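PDB 3U4K: fimbria adhesin protein from Klebsiella pneumoniae, which probably attaches the bacterium to human collagen V through its fimbriae, the chain here being the receptor-binding domain of the MrkD adhesin. Local coordinates for residues Leu105-Lys110 with Ser133-Asp138; Ile35-Gly40 with Lys57-Pro62. All blocks are in the same frame, centred on the assembly; numbering follows the deposited sequence.

Interaction 1: residues Leu105-Lys110 with Ser133-Asp138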
ATOM      1  N   LEU A 105       8.020  -4.958  -1.968  1.00 68.03           N
ATOM      2  CA  LEU A 105       6.810  -4.163  -2.161  1.00 64.75           C
ATOM      3  C   LEU A 105       6.958  -2.764  -1.570  1.00 63.71           C
ATOM      4  O   LEU A 105       7.404  -2.605  -0.432  1.00 62.49           O
ATOM      5  CB  LEU A 105       5.590  -4.865  -1.559  1.00 62.73           C
ATOM      6  CG  LEU A 105       5.057  -6.133  -2.236  1.00 64.72           C
ATOM      7  CD1 LEU A 105       3.853  -6.664  -1.479  1.00 64.46           C
ATOM      8  CD2 LEU A 105       4.688  -5.899  -3.693  1.00 66.87           C
ATOM      9  N   ARG A 106       6.591  -1.757  -2.360  1.00 63.82           N
ATOM     10  CA  ARG A 106       6.576  -0.373  -1.898  1.00 63.54           C
ATOM     11  C   ARG A 106       5.228   0.280  -2.210  1.00 63.72           C
ATOM     12  O   ARG A 106       4.773   0.286  -3.357  1.00 63.19           O
ATOM     13  CB  ARG A 106       7.733   0.417  -2.512  1.00 63.45           C
ATOM     14  CG  ARG A 106       8.029   1.746  -1.824  1.00 65.63           C
ATOM     15  CD  ARG A 106       9.198   2.468  -2.476  1.00 67.13           C
ATOM     16  NE  ARG A 106       9.018   2.571  -3.925  1.00 71.83           N
ATOM     17  CZ  ARG A 106       9.993   2.799  -4.802  1.00 72.98           C
ATOM     18  NH1 ARG A 106      11.248   2.959  -4.394  1.00 73.82           N
ATOM     19  NH2 ARG A 106       9.709   2.865  -6.096  1.00 70.95           N
ATOM     20  N   PHE A 107       4.595   0.816  -1.171  1.00 65.60           N
ATOM     21  CA  PHE A 107       3.295   1.470  -1.297  1.00 65.08           C
ATOM     22  C   PHE A 107       3.474   2.967  -1.137  1.00 65.16           C
ATOM     23  O   PHE A 107       4.102   3.427  -0.179  1.00 66.11           O
ATOM     24  CB  PHE A 107       2.323   0.959  -0.233  1.00 63.52           C
ATOM     25  CG  PHE A 107       2.319  -0.535  -0.074  1.00 64.61           C
ATOM     26  CD1 PHE A 107       3.274  -1.167   0.722  1.00 64.60           C
ATOM     27  CD2 PHE A 107       1.354  -1.311  -0.705  1.00 64.81           C
ATOM     28  CE1 PHE A 107       3.270  -2.544   0.876  1.00 62.84           C
ATOM     29  CE2 PHE A 107       1.343  -2.691  -0.551  1.00 64.79           C
ATOM     30  CZ  PHE A 107       2.303  -3.306   0.239  1.00 63.97           C
ATOM     31  N   SER A 108       2.923   3.724  -2.081  1.00 65.54           N
ATOM     32  CA  SER A 108       3.039   5.176  -2.060  1.00 66.91           C
ATOM     33  C   SER A 108       1.717   5.847  -2.418  1.00 67.01           C
ATOM     34  O   SER A 108       0.863   5.258  -3.084  1.00 66.99           O
ATOM     35  CB  SER A 108       4.146   5.641  -3.011  1.00 66.58           C
ATOM     36  OG  SER A 108       3.802   5.360  -4.358  1.00 69.04           O
ATOM     37  N   ARG A 109       1.563   7.084  -1.962  1.00 68.01           N
ATOM     38  CA  ARG A 109       0.405   7.897  -2.293  1.00 68.41           C
ATOM     39  C   ARG A 109       0.901   9.242  -2.796  1.00 69.18           C
ATOM     40  O   ARG A 109       1.822   9.819  -2.221  1.00 70.42           O
ATOM     41  CB  ARG A 109      -0.485   8.078  -1.064  1.00 69.47           C
ATOM     42  CG  ARG A 109      -1.869   8.627  -1.361  1.00 69.69           C
ATOM     43  CD  ARG A 109      -2.615   8.930  -0.074  1.00 69.96           C
ATOM     44  NE  ARG A 109      -3.669   9.921  -0.279  1.00 70.12           N
ATOM     45  CZ  ARG A 109      -4.370  10.489   0.699  1.00 71.08           C
ATOM     46  NH1 ARG A 109      -4.137  10.172   1.968  1.00 70.71           N
ATOM     47  NH2 ARG A 109      -5.308  11.380   0.407  1.00 72.39           N
ATOM     48  N   LYS A 110       0.301   9.727  -3.876  1.00 71.60           N
ATOM     49  CA  LYS A 110       0.700  11.002  -4.462  1.00 75.49           C
ATOM     50  C   LYS A 110      -0.513  11.868  -4.792  1.00 77.30           C
ATOM     51  O   LYS A 110      -1.479  11.400  -5.389  1.00 77.20           O
ATOM     52  CB  LYS A 110       1.568  10.781  -5.705  1.00 77.24           C
ATOM     53  CG  LYS A 110       2.428  11.977  -6.077  1.00 79.43           C
ATOM     54  CD  LYS A 110       3.573  11.578  -6.995  1.00 82.28           C
ATOM     55  CE  LYS A 110       4.491  12.758  -7.296  1.00 82.59           C
ATOM     56  NZ  LYS A 110       3.833  13.785  -8.156  1.00 84.26           N
ATOM     57  N   SER A 133      -6.243  11.633  -4.942  1.00 68.37           N
ATOM     58  CA  SER A 133      -4.848  11.227  -5.092  1.00 67.57           C
ATOM     59  C   SER A 133      -4.693   9.955  -5.918  1.00 66.42           C
ATOM     60  O   SER A 133      -5.680   9.343  -6.340  1.00 67.16           O
ATOM     61  CB  SER A 133      -4.204  11.037  -3.713  1.00 69.20           C
ATOM     62  OG  SER A 133      -4.962  10.142  -2.919  1.00 71.30           O
ATOM     63  N   THR A 134      -3.439   9.582  -6.156  1.00 64.99           N
ATOM     64  CA  THR A 134      -3.097   8.303  -6.762  1.00 64.44           C
ATOM     65  C   THR A 134      -2.495   7.406  -5.694  1.00 63.16           C
ATOM     66  O   THR A 134      -1.726   7.871  -4.854  1.00 63.74           O
ATOM     67  CB  THR A 134      -2.066   8.453  -7.904  1.00 64.76           C
ATOM     68  OG1 THR A 134      -0.829   8.967  -7.383  1.00 62.97           O
ATOM     69  CG2 THR A 134      -2.591   9.368  -9.008  1.00 63.25           C
ATOM     70  N   PHE A 135      -2.851   6.126  -5.722  1.00 64.21           N
ATOM     71  CA  PHE A 135      -2.164   5.130  -4.903  1.00 65.96           C
ATOM     72  C   PHE A 135      -1.344   4.231  -5.816  1.00 64.60           C
ATOM     73  O   PHE A 135      -1.849   3.748  -6.829  1.00 65.41           O
ATOM     74  CB  PHE A 135      -3.153   4.308  -4.070  1.00 66.53           C
ATOM     75  CG  PHE A 135      -2.499   3.480  -2.996  1.00 68.86           C
ATOM     76  CD1 PHE A 135      -2.284   4.007  -1.726  1.00 69.48           C
ATOM     77  CD2 PHE A 135      -2.088   2.173  -3.253  1.00 70.60           C
ATOM     78  CE1 PHE A 135      -1.675   3.249  -0.737  1.00 69.71           C
ATOM     79  CE2 PHE A 135      -1.478   1.410  -2.267  1.00 68.80           C
ATOM     80  CZ  PHE A 135      -1.273   1.949  -1.007  1.00 68.95           C
ATOM     81  N   THR A 136      -0.080   4.013  -5.458  1.00 64.76           N
ATOM     82  CA  THR A 136       0.843   3.259  -6.314  1.00 65.29           C
ATOM     83  C   THR A 136       1.555   2.113  -5.592  1.00 64.38           C
ATOM     84  O   THR A 136       2.243   2.321  -4.589  1.00 64.09           O
ATOM     85  CB  THR A 136       1.873   4.192  -6.991  1.00 65.22           C
ATOM     86  OG1 THR A 136       1.185   5.143  -7.814  1.00 65.93           O
ATOM     87  CG2 THR A 136       2.846   3.407  -7.860  1.00 64.11           C
ATOM     88  N   LEU A 137       1.370   0.905  -6.122  1.00 65.75           N
ATOM     89  CA  LEU A 137       2.080  -0.284  -5.661  1.00 65.26           C
ATOM     90  C   LEU A 137       3.269  -0.579  -6.576  1.00 66.34           C
ATOM     91  O   LEU A 137       3.132  -0.616  -7.803  1.00 65.36           O
ATOM     92  CB  LEU A 137       1.131  -1.486  -5.603  1.00 64.02           C
ATOM     93  CG  LEU A 137       1.700  -2.871  -5.270  1.00 65.38           C
ATOM     94  CD1 LEU A 137       2.312  -2.916  -3.877  1.00 65.25           C
ATOM     95  CD2 LEU A 137       0.635  -3.948  -5.413  1.00 64.83           C
ATOM     96  N   ASP A 138       4.434  -0.775  -5.967  1.00 68.81           N
ATOM     97  CA  ASP A 138       5.651  -1.101  -6.703  1.00 70.89           C
ATOM     98  C   ASP A 138       6.158  -2.484  -6.334  1.00 71.28           C
ATOM     99  O   ASP A 138       6.321  -2.798  -5.151  1.00 71.06           O
ATOM    100  CB  ASP A 138       6.748  -0.070  -6.429  1.00 73.25           C
ATOM    101  CG  ASP A 138       6.571   1.212  -7.225  1.00 76.10           C
ATOM    102  OD1 ASP A 138       5.788   1.217  -8.201  1.00 76.83           O
ATOM    103  OD2 ASP A 138       7.228   2.216  -6.877  1.00 77.71           O
TER

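Interaction 2: residues Ile35-Gly40 with Lys57-Pro62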
ATOM      1  N   ILE A  35      -9.115  -0.157  -2.074  1.00 59.66           N
ATOM      2  CA  ILE A  35      -8.516  -0.493  -3.356  1.00 59.71           C
ATOM      3  C   ILE A  35      -8.139  -1.970  -3.344  1.00 60.73           C
ATOM      4  O   ILE A  35      -7.365  -2.413  -2.489  1.00 60.71           O
ATOM      5  CB  ILE A  35      -7.258   0.358  -3.642  1.00 59.20           C
ATOM      6  CG1 ILE A  35      -7.608   1.846  -3.674  1.00 60.03           C
ATOM      7  CG2 ILE A  35      -6.620  -0.053  -4.961  1.00 60.19           C
ATOM      8  CD1 ILE A  35      -6.415   2.764  -3.524  1.00 60.24           C
ATOM      9  N   ASN A  36      -8.706  -2.729  -4.278  1.00 61.41           N
ATOM     10  CA  ASN A  36      -8.227  -4.079  -4.558  1.00 63.53           C
ATOM     11  C   ASN A  36      -7.029  -3.973  -5.500  1.00 62.21           C
ATOM     12  O   ASN A  36      -7.154  -3.477  -6.620  1.00 62.52           O
ATOM     13  CB  ASN A  36      -9.342  -4.944  -5.160  1.00 65.72           C
ATOM     14  CG  ASN A  36      -8.849  -6.310  -5.616  1.00 68.29           C
ATOM     15  OD1 ASN A  36      -8.072  -6.980  -4.925  1.00 69.09           O
ATOM     16  ND2 ASN A  36      -9.309  -6.734  -6.787  1.00 68.93           N
HETATM   17  N   MSE A  37      -5.870  -4.437  -5.039  1.00 62.47           N
HETATM   18  CA  MSE A  37      -4.607  -4.215  -5.751  1.00 65.01           C
HETATM   19  C   MSE A  37      -4.280  -5.288  -6.767  1.00 66.06           C
HETATM   20  O   MSE A  37      -3.114  -5.646  -6.943  1.00 66.38           O
HETATM   21  CB  MSE A  37      -3.480  -4.069  -4.727  1.00 66.09           C
HETATM   22  CG  MSE A  37      -3.709  -2.862  -3.816  1.00 70.52           C
HETATM   23 SE   MSE A  37      -2.132  -2.488  -2.686  1.00 75.42          SE
HETATM   24  CE  MSE A  37      -2.076  -4.181  -1.677  1.00 73.38           C
ATOM     25  N   ALA A  38      -5.303  -5.797  -7.455  1.00 67.09           N
ATOM     26  CA  ALA A  38      -5.134  -6.863  -8.447  1.00 68.93           C
ATOM     27  C   ALA A  38      -4.216  -6.441  -9.595  1.00 71.15           C
ATOM     28  O   ALA A  38      -4.467  -5.437 -10.266  1.00 71.55           O
ATOM     29  CB  ALA A  38      -6.487  -7.312  -8.981  1.00 68.56           C
HETATM   30  N   MSE A  39      -3.150  -7.214  -9.804  1.00 72.60           N
HETATM   31  CA  MSE A  39      -2.156  -6.911 -10.839  1.00 71.85           C
HETATM   32  C   MSE A  39      -2.057  -8.022 -11.852  1.00 70.19           C
HETATM   33  O   MSE A  39      -1.482  -7.835 -12.923  1.00 70.78           O
HETATM   34  CB  MSE A  39      -0.788  -6.637 -10.210  1.00 72.87           C
HETATM   35  CG  MSE A  39      -0.786  -5.312  -9.445  1.00 77.76           C
HETATM   36 SE   MSE A  39       1.027  -4.560  -9.186  1.00 82.79          SE
HETATM   37  CE  MSE A  39       1.580  -4.450 -11.078  1.00 81.45           C
ATOM     38  N   GLY A  40      -2.622  -9.183 -11.529  1.00 69.18           N
ATOM     39  CA  GLY A  40      -2.554 -10.353 -12.404  1.00 68.34           C
ATOM     40  C   GLY A  40      -1.195 -11.039 -12.408  1.00 69.71           C
ATOM     41  O   GLY A  40      -0.463 -11.009 -11.411  1.00 66.76           O
ATOM     42  N   LYS A  57       1.642  -0.519 -10.520  1.00 64.07           N
ATOM     43  CA  LYS A  57       0.236  -0.223 -10.809  1.00 65.39           C
ATOM     44  C   LYS A  57      -0.280   0.949  -9.982  1.00 65.48           C
ATOM     45  O   LYS A  57       0.029   1.067  -8.793  1.00 66.01           O
ATOM     46  CB  LYS A  57      -0.646  -1.454 -10.602  1.00 65.45           C
ATOM     47  CG  LYS A  57      -1.925  -1.429 -11.421  1.00 66.44           C
ATOM     48  CD  LYS A  57      -2.628  -2.779 -11.411  1.00 67.04           C
ATOM     49  CE  LYS A  57      -3.394  -3.022 -12.703  1.00 67.65           C
ATOM     50  NZ  LYS A  57      -4.346  -1.923 -13.022  1.00 66.16           N
ATOM     51  N   THR A  58      -1.077   1.801 -10.621  1.00 64.06           N
ATOM     52  CA  THR A  58      -1.579   3.021  -9.995  1.00 63.31           C
ATOM     53  C   THR A  58      -3.101   3.131 -10.077  1.00 62.19           C
ATOM     54  O   THR A  58      -3.681   3.050 -11.159  1.00 62.21           O
ATOM     55  CB  THR A  58      -0.903   4.273 -10.597  1.00 61.64           C
ATOM     56  OG1 THR A  58       0.457   4.325 -10.156  1.00 62.38           O
ATOM     57  CG2 THR A  58      -1.604   5.548 -10.170  1.00 60.42           C
ATOM     58  N   TRP A  59      -3.729   3.304  -8.918  1.00 62.15           N
ATOM     59  CA  TRP A  59      -5.154   3.592  -8.836  1.00 64.97           C
ATOM     60  C   TRP A  59      -5.370   5.015  -8.414  1.00 67.55           C
ATOM     61  O   TRP A  59      -4.629   5.546  -7.584  1.00 66.91           O
ATOM     62  CB  TRP A  59      -5.837   2.660  -7.850  1.00 64.74           C
ATOM     63  CG  TRP A  59      -5.639   1.204  -8.165  1.00 64.31           C
ATOM     64  CD1 TRP A  59      -6.520   0.350  -8.819  1.00 64.25           C
ATOM     65  CD2 TRP A  59      -4.471   0.376  -7.844  1.00 65.30           C
ATOM     66  NE1 TRP A  59      -5.993  -0.910  -8.921  1.00 65.86           N
ATOM     67  CE2 TRP A  59      -4.765  -0.963  -8.361  1.00 65.36           C
ATOM     68  CE3 TRP A  59      -3.253   0.602  -7.208  1.00 66.02           C
ATOM     69  CZ2 TRP A  59      -3.868  -2.012  -8.233  1.00 64.90           C
ATOM     70  CZ3 TRP A  59      -2.356  -0.467  -7.087  1.00 64.84           C
ATOM     71  CH2 TRP A  59      -2.660  -1.741  -7.586  1.00 63.99           C
ATOM     72  N   THR A  60      -6.388   5.647  -8.986  1.00 70.23           N
ATOM     73  CA  THR A  60      -6.737   7.013  -8.616  1.00 75.18           C
ATOM     74  C   THR A  60      -8.040   7.046  -7.814  1.00 78.45           C
ATOM     75  O   THR A  60      -8.926   6.204  -8.004  1.00 74.76           O
ATOM     76  CB  THR A  60      -6.857   7.937  -9.851  1.00 76.02           C
ATOM     77  OG1 THR A  60      -7.964   7.522 -10.663  1.00 76.46           O
ATOM     78  CG2 THR A  60      -5.576   7.910 -10.686  1.00 74.23           C
HETATM   79  N   MSE A  61      -8.138   8.010  -6.905  1.00 83.11           N
HETATM   80  CA  MSE A  61      -9.392   8.291  -6.208  1.00 85.20           C
HETATM   81  C   MSE A  61      -9.771   9.708  -6.528  1.00 83.12           C
HETATM   82  O   MSE A  61      -8.973  10.629  -6.321  1.00 80.82           O
HETATM   83  CB  MSE A  61      -9.304   8.061  -4.701  1.00 92.13           C
HETATM   84  CG  MSE A  61      -8.043   8.637  -4.065  1.00101.89           C
HETATM   85 SE   MSE A  61      -7.844   7.886  -2.256  1.00119.64          SE
HETATM   86  CE  MSE A  61      -6.117   6.976  -2.544  1.00106.17           C
ATOM     87  N   PRO A  62     -10.991   9.906  -7.057  1.00 84.28           N
ATOM     88  CA  PRO A  62     -11.451  11.245  -7.420  1.00 84.94           C
ATOM     89  C   PRO A  62     -11.575  12.139  -6.191  1.00 84.45           C
ATOM     90  O   PRO A  62     -11.870  11.646  -5.097  1.00 82.16           O
ATOM     91  CB  PRO A  62     -12.832  10.989  -8.036  1.00 85.97           C
ATOM     92  CG  PRO A  62     -13.278   9.688  -7.457  1.00 86.42           C
ATOM     93  CD  PRO A  62     -12.024   8.880  -7.298  1.00 85.93           C
TER

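Interaction 1: residues Leu105-Lys110 with Ser133-Asp138
Arg106 and Asp138 face each other across an antiparallel strand pair, and the arginine can be followed outward from the backbone. Arg106 CB lies 4.1 Å from Asp138 CB, the two side chains leaving the same face of the sheet. With CG anti to the backbone N (chi1 -165°), the chain runs straight off the sheet until it bends at chi3 (51°), which turns the guanidinium edge toward the carboxylate. Arg106 NE stays 3.5 Å from Asp138 OD2, while Arg106 NH2 closes to 2.7 Å on the same oxygen in a salt bridge whose N-H...O bond is nearly straight. OD2 lies close to the guanidinium plane; NH2 of Arg106 comes to the anti side of Asp138 OD2, tilted out of the carboxylate plane, and the two flat groups are turned 64° apart. The other carboxylate oxygen, OD1, bonds to Thr56 OG1, so both oxygens of Asp138 are engaged.

Backbone evidence for the pairing is regular: Arg106, Ser108 and Lys110 form hydrogen-bonded pairs with Asp138, Thr136 and Thr134. Lys110 O accepts twice, from Thr134 N at 2.8 Å and from Thr134 OG1 at 3.2 Å. On the other face, Leu137 CD1 lies 3.5 Å from Phe107 CE2, the two side chains running alongside in a common direction, and Phe135 CZ reaches Phe107 CB at 3.8 Å. Arg109, on this buried face too, stretches out to put Arg109 NE 2.9 Å from Ser133 OG; its NH2 and that hydroxyl both bond to Ala131 O.

Strand 133-141 is hydrogen-bonded to 103-111 on one side and to 53-61 on the other, while 103-111 also pairs with 96-97 and 115-116. Phe107 and Phe135 point into the jelly-roll interior, where both meet Met37 and Thr157 of strand 154-160 in the second sheet.

Interaction 2: residues Ile35-Gly40 with Lys57-Pro62
The indole of Trp59 lies between Ile35 and the aliphatic chain of Lys57, with a carbon over each of its faces. From one side Ile35 brings its CG2 methyl 3.6 Å from the centroid of the Trp59 five-membered ring and 15° off the normal, the geometry of a CH-pi contact. That methyl is the branch anti to the backbone N; CG1 takes the other direction and carries Ile35 CD1 toward Met61 CE, 4.3 Å away. Over the opposite indole face, and offset toward the rim, lies Lys57 CG, two residues earlier on the same strand as the tryptophan.

The far end of the indole meets the chain just after Ile35. Trp59 CZ2 is 3.4 Å from Met37 CA, and Trp59 CH2 is 3.8 Å from Met37 CB; the selenomethionine side chain stands roughly perpendicular to that of Trp59, and its SE and CE turn off from the indole.

No hydrogen bond joins the two segments. In this jelly-roll barrel, strand 33-36 is an outermost strand of one sheet, paired in parallel with 166-170, whereas 53-61 belongs to the other sheet; the Trp59 contacts therefore join strand 33-36 and the loop after it to the other sheet through packing alone. CA atoms of Ile35 and Trp59 are 7.6 Å apart, beyond the spacing of bonded neighbouring strands.

Beyond the indole, Met39 and Lys57 run antiparallel past each other. Met39 CG touches Lys57 CD at 3.7 Å. SE of Met39 lies 3.8 Å from Lys57 CB, and the bend at chi3 (57°) brings Met39 CE to the same distance from that atom. Alongside them, Ala38 O comes within 3.4 Å of Lys57 CD, at the carbon chain of the lysine.

How the interactions relate
Interaction 1 and interaction 2 adjoin through neighbouring strands of one sheet, 133-141 and 53-61, and their centres are about 9 Å apart. Backbone and hydroxyl groups connect them: Phe135 N lies 2.6 Å from Trp59 O, and Thr136 OG1 lies 2.6 Å from Thr58 OG1, both probable hydrogen bonds. On the interior side, Phe135 CB packs 3.7 Å from Ile35 CD1, carrying the contact to the edge strand of the opposite sheet. Thr134 CB and Thr58 CG2 meet at 3.7 Å on the other face. Interaction 1 is thus pairing within a sheet, and interaction 2 is packing of strand 33-36 and the loop after it against that sheet.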